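Local coordinates for protein bile salt hydrolase/transferase (Clostridium perfringens, PDB 2BJF) that hydrolyses the amide bond of glycine- and taurine-conjugated bile salts, releasing free bile acids, and can also act as an amine N-acyltransferase, at residues N19-Y24 with D274-T279. Numbering follows the deposited sequence. Where two conformers were deposited one is given.
Sequences NMDIEY and DLTQYT. With DXC ((3alpha,5beta,12alpha)-3,12-dihydroxycholan-24-oic acid), chain B.
A chi1 of 72°, with CG between the backbone N and the carbonyl carbon, brings the Tyr278 ring under Met20 CB on the neighbouring strand; the Met20 chi1 of 169° then sets CG beside Tyr278 CE2 and sends the chain on toward the hydroxyl. Met20 CB lies 3.6 Å from the centroid of the Tyr278 ring, a CH-pi contact. Strands 14-22 and 275-283 are antiparallel neighbours in a sheet of this Ntn-hydrolase fold. Their pairing slips by one residue: Asn19 faces Thr279, yet Asp21 faces Thr276, so Gln277 is the extra residue of a beta bulge, its backbone near helical in psi (-42°). Both sides of the bulge still bond to Met20: Met20 N to Tyr278 O at 2.9 Å, and Gln277 N to Met20 O at 2.8 Å.

On the sheet face opposite Met20 and Tyr278, each buried polar group is matched. Thr279 OG1 donates to Asn19 OD1 (2.8 Å), while Asn19 ND2 binds the carbonyl of Leu256. Asp21 and Thr276 run alongside each other; Thr276 OG1 donates to Asp21 OD1 at 2.7 Å from above the carboxylate plane, and as a hydroxyl can also accept from Met261 N. This probably helps to fix the carboxylate, whose OD2 hydrogen-bonds to N of Cys2, the residue whose thiol is the nucleophile.

Tyr278 turns its hydroxyl to Asp69. Bent at its second and third torsions, the flexible, unbranched Met20 chain reaches the bile-acid pocket: Met20 CE sits 3.4 Å from Tyr278 OH and 3.7 Å from C24 of the deoxycholate, and Met20 SD is 3.5 Å from its carboxylate atom O3.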
loop_
_atom_site.group_PDB
_atom_site.type_symbol
_atom_site.label_atom_id
_atom_site.label_comp_id
_atom_site.label_asym_id
_atom_site.label_seq_id
_atom_site.Cartn_x
_atom_site.Cartn_y
_atom_site.Cartn_z
ATOM N N ASN A 19 19.133 15.468 1.439
ATOM C CA ASN A 19 19.257 14.973 0.076
ATOM C C ASN A 19 18.872 16.093 -0.879
ATOM O O ASN A 19 17.855 16.764 -0.675
ATOM C CB ASN A 19 18.309 13.794 -0.164
ATOM C CG ASN A 19 18.847 12.477 0.365
ATOM O OD1 ASN A 19 20.022 12.353 0.710
ATOM N ND2 ASN A 19 17.977 11.475 0.421
ATOM N N MET A 20 19.682 16.297 -1.914
ATOM C CA MET A 20 19.330 17.208 -2.997
ATOM C C MET A 20 18.794 16.400 -4.169
ATOM O O MET A 20 19.552 15.701 -4.841
ATOM C CB MET A 20 20.543 18.035 -3.433
ATOM C CG MET A 20 20.336 18.832 -4.725
ATOM S SD MET A 20 19.077 20.109 -4.594
ATOM C CE MET A 20 19.895 21.255 -3.496
ATOM N N ASP A 21 17.487 16.501 -4.405
ATOM C CA ASP A 21 16.831 15.730 -5.458
ATOM C C ASP A 21 16.453 16.618 -6.642
ATOM O O ASP A 21 15.422 17.300 -6.617
ATOM C CB ASP A 21 15.596 14.998 -4.913
ATOM C CG ASP A 21 15.902 14.133 -3.694
ATOM O OD1 ASP A 21 17.067 13.715 -3.510
ATOM O OD2 ASP A 21 14.960 13.862 -2.920
ATOM N N ILE A 22 17.306 16.613 -7.664
ATOM C CA ILE A 22 17.090 17.381 -8.898
ATOM C C ILE A 22 17.611 16.611 -10.118
ATOM O O ILE A 22 18.416 15.687 -9.979
ATOM C CB ILE A 22 17.730 18.803 -8.845
ATOM C CG1 ILE A 22 19.187 18.738 -8.371
ATOM C CG2 ILE A 22 16.893 19.752 -7.975
ATOM C CD1 ILE A 22 19.919 20.069 -8.399
ATOM N N GLU A 23 17.138 16.992 -11.305
ATOM C CA GLU A 23 17.528 16.327 -12.551
ATOM C C GLU A 23 18.606 17.101 -13.321
ATOM O O GLU A 23 18.932 16.768 -14.467
ATOM C CB GLU A 23 16.293 16.072 -13.435
ATOM C CG GLU A 23 15.702 17.312 -14.128
ATOM C CD GLU A 23 14.698 18.082 -13.277
ATOM O OE1 GLU A 23 14.889 18.202 -12.047
ATOM O OE2 GLU A 23 13.714 18.591 -13.854
ATOM N N TYR A 24 19.165 18.123 -12.675
ATOM C CA TYR A 24 20.115 19.032 -13.312
ATOM C C TYR A 24 21.271 19.403 -12.382
ATOM O O TYR A 24 21.221 19.143 -11.178
ATOM C CB TYR A 24 19.388 20.302 -13.781
ATOM C CG TYR A 24 18.683 21.063 -12.673
ATOM C CD1 TYR A 24 19.332 22.087 -11.982
ATOM C CD2 TYR A 24 17.368 20.760 -12.317
ATOM C CE1 TYR A 24 18.693 22.787 -10.962
ATOM C CE2 TYR A 24 16.719 21.454 -11.297
ATOM C CZ TYR A 24 17.388 22.466 -10.625
ATOM O OH TYR A 24 16.755 23.160 -9.619
ATOM N N ASP A 274 15.397 12.066 -12.388
ATOM C CA ASP A 274 15.543 12.800 -11.139
ATOM C C ASP A 274 16.421 11.967 -10.208
ATOM O O ASP A 274 16.150 10.784 -9.986
ATOM C CB ASP A 274 14.164 13.040 -10.515
ATOM C CG ASP A 274 14.131 14.236 -9.575
ATOM O OD1 ASP A 274 15.184 14.860 -9.326
ATOM O OD2 ASP A 274 13.030 14.552 -9.074
ATOM N N LEU A 275 17.482 12.582 -9.687
ATOM C CA LEU A 275 18.464 11.881 -8.854
ATOM C C LEU A 275 18.686 12.592 -7.531
ATOM O O LEU A 275 18.530 13.810 -7.446
ATOM C CB LEU A 275 19.825 11.803 -9.565
ATOM C CG LEU A 275 19.970 11.466 -11.050
ATOM C CD1 LEU A 275 21.439 11.493 -11.455
ATOM C CD2 LEU A 275 19.360 10.120 -11.365
ATOM N N THR A 276 19.069 11.833 -6.506
ATOM C CA THR A 276 19.683 12.428 -5.323
ATOM C C THR A 276 21.116 12.766 -5.729
ATOM O O THR A 276 22.008 11.907 -5.691
ATOM C CB THR A 276 19.631 11.493 -4.099
ATOM O OG1 THR A 276 18.261 11.269 -3.740
ATOM C CG2 THR A 276 20.362 12.111 -2.905
ATOM N N GLN A 277 21.318 14.018 -6.134
ATOM C CA GLN A 277 22.605 14.481 -6.656
ATOM C C GLN A 277 23.690 14.478 -5.585
ATOM O O GLN A 277 24.828 14.086 -5.850
ATOM C CB GLN A 277 22.470 15.878 -7.271
ATOM C CG GLN A 277 21.515 15.962 -8.462
ATOM C CD GLN A 277 22.104 15.450 -9.774
ATOM O OE1 GLN A 277 21.378 15.255 -10.749
ATOM N NE2 GLN A 277 23.417 15.240 -9.807
ATOM N N TYR A 278 23.328 14.922 -4.384
ATOM C CA TYR A 278 24.232 14.901 -3.234
ATOM C C TYR A 278 23.487 14.744 -1.912
ATOM O O TYR A 278 22.278 14.988 -1.827
ATOM C CB TYR A 278 25.175 16.123 -3.212
ATOM C CG TYR A 278 24.550 17.457 -2.856
ATOM C CD1 TYR A 278 24.344 17.825 -1.524
ATOM C CD2 TYR A 278 24.207 18.370 -3.849
ATOM C CE1 TYR A 278 23.785 19.058 -1.195
ATOM C CE2 TYR A 278 23.655 19.608 -3.530
ATOM C CZ TYR A 278 23.440 19.940 -2.204
ATOM O OH TYR A 278 22.892 21.164 -1.892
ATOM N N THR A 279 24.224 14.315 -0.894
ATOM C CA THR A 279 23.713 14.215 0.462
ATOM C C THR A 279 24.677 14.958 1.374
ATOM O O THR A 279 25.859 14.616 1.448
ATOM C CB THR A 279 23.580 12.746 0.906
ATOM O OG1 THR A 279 22.720 12.048 -0.003
ATOM C CG2 THR A 279 23.004 12.650 2.315
HETATM C C1 DXC B . 17.150 30.020 -11.860
HETATM C C2 DXC B . 16.963 30.695 -10.502
HETATM C C3 DXC B . 18.284 31.161 -9.864
HETATM C C4 DXC B . 19.369 30.071 -9.807
HETATM C C5 DXC B . 19.504 29.412 -11.181
HETATM C C6 DXC B . 18.185 28.903 -11.765
HETATM C C7 DXC B . 17.991 31.785 -8.491
HETATM C C8 DXC B . 17.693 30.760 -7.394
HETATM C C9 DXC B . 18.684 29.596 -7.341
HETATM C C10 DXC B . 18.988 29.013 -8.738
HETATM C C11 DXC B . 18.131 28.444 -6.495
HETATM C C12 DXC B . 19.076 27.250 -6.338
HETATM C C13 DXC B . 19.439 26.693 -7.723
HETATM C C14 DXC B . 19.943 27.803 -8.660
HETATM C C15 DXC B . 17.577 28.736 -5.100
HETATM C C16 DXC B . 17.551 27.350 -4.444
HETATM C C17 DXC B . 18.185 26.370 -5.447
HETATM C C18 DXC B . 20.722 30.700 -9.477
HETATM C C19 DXC B . 18.762 25.114 -4.757
HETATM O O1 DXC B . 18.326 26.012 -8.324
HETATM O O2 DXC B . 15.900 29.472 -12.294
HETATM C C20 DXC B . 20.373 27.640 -5.604
HETATM C C21 DXC B . 17.658 24.276 -4.098
HETATM C C22 DXC B . 16.611 23.774 -5.097
HETATM C C23 DXC B . 15.881 22.544 -4.605
HETATM O O3 DXC B . 16.272 21.964 -3.570
HETATM O O4 DXC B . 14.899 22.151 -5.269
HETATM C C24 DXC B . 19.611 24.215 -5.662
#